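Local coordinates for protein leucine aminopeptidase 1 (Caenorhabditis elegans, PDB 2HC9) that catalyses the zinc-dependent release of N-terminal amino acids, preferably leucine, from peptides and probably acts as a digestive enzyme, at residues R58-S62 with G63-L67; Q11-D15 with G16-L20. The protein carries 1 engineered substitution. One frame throughout, in Å; residues are numbered along the deposited sequence.

Contact 1 of 2, residues R58-S62 with G63-L67; sequences RIPAS and GRHPL
Ile-59 and His-65, six residues apart on one continuous chain, illustrate how a loop leaving a helix can fold back on the strand that follows it. The principal interaction is a CH-pi contact. The methyl CG2 of Ile-59 sits 3.6 Å above the centroid of the His-65 ring, only 2° off the ring normal, so that it rests over the centre of one face rather than on any single ring atom. This branch is delivered by a chi1 of 63°, which leaves CG2 anti to the carbonyl carbon and tucks CG1 between the backbone N and C. CB of Ile-59 follows behind, 3.8 Å from CE1 of His-65.

Van der Waals packing by a proline supplements this. CD of Pro-60 lies 3.6 Å from CE1 of His-65 and 3.7 Å from its NE2, meeting the imidazole obliquely from a direction opposed to that of the histidine side chain. It adds to the same side of the ring plane as the isoleucine methyl, beyond the CE1-NE2 end, while Tyr-69 of a second subunit packs on both Ile-59 and His-65.

The backbone turns into the strand at Gly-63, right after the extended Ser-62, with a positive phi of 140° that suits glycine. Lys-26 NZ, of the same chain, hydrogen-bonds the carbonyl oxygens of Ile-59 and Pro-60. Gly-63 and His-65 pair through their backbones with Thr-76 and Leu-74, and the side chain of Ile-59 also packs on those two residues. The result is a helix-to-strand connection, from helix 49-58 into strand 63-66, the outermost strand within this chain on its side of the mixed sheet in the macro-like N-terminal domain of M17 aminopeptidases.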
loop_
_atom_site.group_PDB
_atom_site.type_symbol
_atom_site.label_atom_id
_atom_site.label_comp_id
_atom_site.label_asym_id
_atom_site.label_seq_id
_atom_site.Cartn_x
_atom_site.Cartn_y
_atom_site.Cartn_z
ATOM N N ARG A 58 -11.175 47.493 -20.004
ATOM C CA ARG A 58 -11.186 46.145 -20.602
ATOM C C ARG A 58 -10.836 45.035 -19.621
ATOM O O ARG A 58 -11.379 43.941 -19.721
ATOM C CB ARG A 58 -10.220 46.054 -21.771
ATOM C CG ARG A 58 -10.525 46.974 -22.918
ATOM C CD ARG A 58 -11.340 46.276 -23.969
ATOM N NE ARG A 58 -10.878 44.931 -24.326
ATOM C CZ ARG A 58 -11.650 44.058 -24.969
ATOM N NH1 ARG A 58 -12.893 44.408 -25.288
ATOM N NH2 ARG A 58 -11.204 42.853 -25.288
ATOM N N ILE A 59 -9.897 45.278 -18.707
ATOM C CA ILE A 59 -9.367 44.166 -17.918
ATOM C C ILE A 59 -10.432 43.666 -16.948
ATOM O O ILE A 59 -11.298 44.446 -16.525
ATOM C CB ILE A 59 -8.038 44.498 -17.185
ATOM C CG1 ILE A 59 -8.240 45.612 -16.164
ATOM C CG2 ILE A 59 -6.910 44.798 -18.191
ATOM C CD1 ILE A 59 -6.964 46.262 -15.763
ATOM N N PRO A 60 -10.419 42.358 -16.652
ATOM C CA PRO A 60 -11.476 41.749 -15.839
ATOM C C PRO A 60 -11.498 42.218 -14.382
ATOM O O PRO A 60 -10.860 43.220 -14.036
ATOM C CB PRO A 60 -11.151 40.252 -15.921
ATOM C CG PRO A 60 -9.701 40.190 -16.231
ATOM C CD PRO A 60 -9.440 41.354 -17.115
ATOM N N ALA A 61 -12.230 41.497 -13.536
ATOM C CA ALA A 61 -12.332 41.838 -12.119
ATOM C C ALA A 61 -11.012 41.645 -11.367
ATOM O O ALA A 61 -10.829 42.215 -10.292
ATOM C CB ALA A 61 -13.451 41.029 -11.456
ATOM N N SER A 62 -10.113 40.827 -11.925
ATOM C CA SER A 62 -8.804 40.540 -11.312
ATOM C C SER A 62 -7.863 39.805 -12.286
ATOM O O SER A 62 -8.323 39.252 -13.292
ATOM C CB SER A 62 -8.963 39.700 -10.051
ATOM O OG SER A 62 -9.231 38.354 -10.381
ATOM N N GLY A 63 -6.560 39.793 -11.984
ATOM C CA GLY A 63 -5.548 39.166 -12.848
ATOM C C GLY A 63 -4.232 39.930 -12.969
ATOM O O GLY A 63 -3.932 40.826 -12.165
ATOM N N ARG A 64 -3.441 39.554 -13.969
ATOM C CA ARG A 64 -2.156 40.177 -14.251
ATOM C C ARG A 64 -2.022 40.458 -15.739
ATOM O O ARG A 64 -2.251 39.576 -16.574
ATOM C CB ARG A 64 -0.976 39.305 -13.794
ATOM C CG ARG A 64 0.379 39.853 -14.273
ATOM C CD ARG A 64 1.519 38.914 -14.019
ATOM N NE ARG A 64 1.567 37.800 -14.958
ATOM C CZ ARG A 64 1.439 36.512 -14.616
ATOM N NH1 ARG A 64 1.235 36.139 -13.343
ATOM N NH2 ARG A 64 1.509 35.583 -15.561
ATOM N N HIS A 65 -1.652 41.697 -16.063
ATOM C CA HIS A 65 -1.571 42.140 -17.440
ATOM C C HIS A 65 -0.220 42.786 -17.750
ATOM O O HIS A 65 0.201 43.733 -17.082
ATOM C CB HIS A 65 -2.733 43.084 -17.741
ATOM C CG HIS A 65 -4.053 42.378 -17.764
ATOM N ND1 HIS A 65 -4.773 42.128 -16.617
ATOM C CD2 HIS A 65 -4.739 41.792 -18.779
ATOM C CE1 HIS A 65 -5.865 41.449 -16.924
ATOM N NE2 HIS A 65 -5.875 41.240 -18.232
ATOM N N PRO A 66 0.468 42.270 -18.763
ATOM C CA PRO A 66 1.781 42.814 -19.123
ATOM C C PRO A 66 1.649 44.196 -19.793
ATOM O O PRO A 66 0.722 44.427 -20.589
ATOM C CB PRO A 66 2.324 41.774 -20.105
ATOM C CG PRO A 66 1.064 41.201 -20.740
ATOM C CD PRO A 66 0.072 41.129 -19.608
ATOM N N LEU A 67 2.549 45.103 -19.429
ATOM C CA LEU A 67 2.543 46.466 -19.964
ATOM C C LEU A 67 3.727 46.699 -20.885
ATOM O O LEU A 67 3.965 47.826 -21.348
ATOM C CB LEU A 67 2.562 47.488 -18.817
ATOM C CG LEU A 67 1.418 47.351 -17.806
ATOM C CD1 LEU A 67 1.568 48.414 -16.698
ATOM C CD2 LEU A 67 0.051 47.456 -18.491
#

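Contact 2 of 2, residues Q11-D15 with G16-L20; sequences QAVGD and GLTSL
The carbonyl oxygen of Gly-16 is gripped twice, and one of its partners carries the contact across to Gly-14. Water 1 donates to Gly-16 O at 2.8 Å and to Gly-14 O at 2.7 Å, so a single molecule bridges the two carbonyls on either side of Asp-15. The hydroxyl OG1 of Thr-18 is the second donor to Gly-16 O, 3.0 Å away. It approaches at a C=O...O angle of 148° and is tilted 26° out of the carbonyl plane. With chi1 at -61°, OG1 lies beside its own backbone N, which turns the hydroxyl back along the chain to that oxygen and leaves CG2 anti to the nitrogen.

Van der Waals packing across the bend is slight by comparison. Val-13 and Thr-18 reach toward each other tip to tip: CG2 of Val-13 stands 3.8 Å from OG1 of Thr-18 and 4.0 Å from its CG2. Both side chains also touch His-110 of strand 108-114.

Gly-16 turns the chain at a positive phi, between the loop after strand 3-8 and the start of strand 18-25. Leu-17, just beyond the bend, pairs through its backbone with Lys-107 and Asn-108. At this exposed bend, then, the carbonyl oxygens of Gly-14 and Gly-16 are satisfied by a bound water, the latter also by the threonine hydroxyl. That chemistry is consistent with a bend whose carbonyls are held partly by solvent, alongside a slight methyl-to-hydroxyl and methyl-to-methyl contact.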
loop_
_atom_site.group_PDB
_atom_site.type_symbol
_atom_site.label_atom_id
_atom_site.label_comp_id
_atom_site.label_asym_id
_atom_site.label_seq_id
_atom_site.Cartn_x
_atom_site.Cartn_y
_atom_site.Cartn_z
ATOM N N GLN A 11 8.011 57.821 -5.463
ATOM C CA GLN A 11 9.235 58.596 -5.573
ATOM C C GLN A 11 10.086 58.000 -6.668
ATOM O O GLN A 11 9.779 56.913 -7.152
ATOM C CB GLN A 11 9.947 58.576 -4.222
ATOM C CG GLN A 11 9.071 59.212 -3.160
ATOM C CD GLN A 11 9.521 58.894 -1.784
ATOM O OE1 GLN A 11 10.693 59.057 -1.481
ATOM N NE2 GLN A 11 8.590 58.435 -0.920
ATOM N N ALA A 12 11.138 58.707 -7.080
ATOM C CA ALA A 12 12.027 58.193 -8.134
ATOM C C ALA A 12 12.811 56.999 -7.594
ATOM O O ALA A 12 13.022 56.879 -6.381
ATOM C CB ALA A 12 12.998 59.283 -8.621
ATOM N N VAL A 13 13.243 56.124 -8.495
ATOM C CA VAL A 13 14.152 55.051 -8.109
ATOM C C VAL A 13 15.533 55.328 -8.686
ATOM O O VAL A 13 15.724 56.308 -9.400
ATOM C CB VAL A 13 13.598 53.642 -8.481
ATOM C CG1 VAL A 13 12.207 53.464 -7.852
ATOM C CG2 VAL A 13 13.504 53.481 -9.990
ATOM N N GLY A 14 16.500 54.481 -8.376
ATOM C CA GLY A 14 17.863 54.681 -8.901
ATOM C C GLY A 14 17.983 54.723 -10.417
ATOM O O GLY A 14 17.043 54.368 -11.155
ATOM N N ASP A 15 19.148 55.164 -10.885
ATOM C CA ASP A 15 19.654 54.802 -12.202
ATOM C C ASP A 15 19.591 53.285 -12.377
ATOM O O ASP A 15 19.645 52.529 -11.398
ATOM C CB ASP A 15 21.118 55.252 -12.336
ATOM C CG ASP A 15 21.263 56.759 -12.437
ATOM O OD1 ASP A 15 20.371 57.415 -13.023
ATOM O OD2 ASP A 15 22.278 57.291 -11.934
ATOM N N GLY A 16 19.486 52.841 -13.619
ATOM C CA GLY A 16 19.597 51.420 -13.908
ATOM C C GLY A 16 18.272 50.892 -14.423
ATOM O O GLY A 16 17.217 51.479 -14.153
ATOM N N LEU A 17 18.339 49.797 -15.178
ATOM C CA LEU A 17 17.158 49.197 -15.801
ATOM C C LEU A 17 16.147 48.878 -14.707
ATOM O O LEU A 17 16.490 48.255 -13.689
ATOM C CB LEU A 17 17.533 47.914 -16.544
ATOM C CG LEU A 17 16.456 47.327 -17.466
ATOM C CD1 LEU A 17 16.062 48.320 -18.581
ATOM C CD2 LEU A 17 16.979 46.005 -18.078
ATOM N N THR A 18 14.919 49.333 -14.919
ATOM C CA THR A 18 13.861 49.249 -13.906
ATOM C C THR A 18 12.681 48.458 -14.452
ATOM O O THR A 18 12.199 48.720 -15.563
ATOM C CB THR A 18 13.379 50.638 -13.526
ATOM O OG1 THR A 18 14.482 51.351 -12.983
ATOM C CG2 THR A 18 12.242 50.577 -12.509
ATOM N N SER A 19 12.252 47.468 -13.675
ATOM C CA SER A 19 10.959 46.814 -13.868
ATOM C C SER A 19 9.890 47.515 -13.054
ATOM O O SER A 19 10.110 47.841 -11.883
ATOM C CB SER A 19 10.997 45.357 -13.400
ATOM O OG SER A 19 9.682 44.820 -13.416
ATOM N N LEU A 20 8.726 47.724 -13.657
ATOM C CA LEU A 20 7.657 48.412 -12.967
ATOM C C LEU A 20 6.466 47.476 -12.773
ATOM O O LEU A 20 5.962 46.877 -13.730
ATOM C CB LEU A 20 7.193 49.642 -13.771
ATOM C CG LEU A 20 5.917 50.318 -13.254
ATOM C CD1 LEU A 20 6.167 50.975 -11.903
ATOM C CD2 LEU A 20 5.372 51.363 -14.265
HETATM O O HOH W 1 16.129 54.001 -13.673
#

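Along the chain, contact 2 closes before contact 1 opens, and both belong to one mixed sheet of the N-terminal domain, away from the zinc site. Their centres lie 23 Å apart and their nearest atoms about 5 Å, without touching. Contact 2 leads into strand 18-25, an inner strand; contact 1 leads into 63-66, an outermost strand of the sheet within this chain, and strand 72-77 lies between the two. Phe-45 connects them indirectly, since Leu-20 and Leu-67 both pack on it. The assembly adds another connection: Leu-17 of contact 2 packs on Arg-58 of a second subunit, so contact 2 of one subunit meets the helix end of contact 1 in a neighbour within the hexamer.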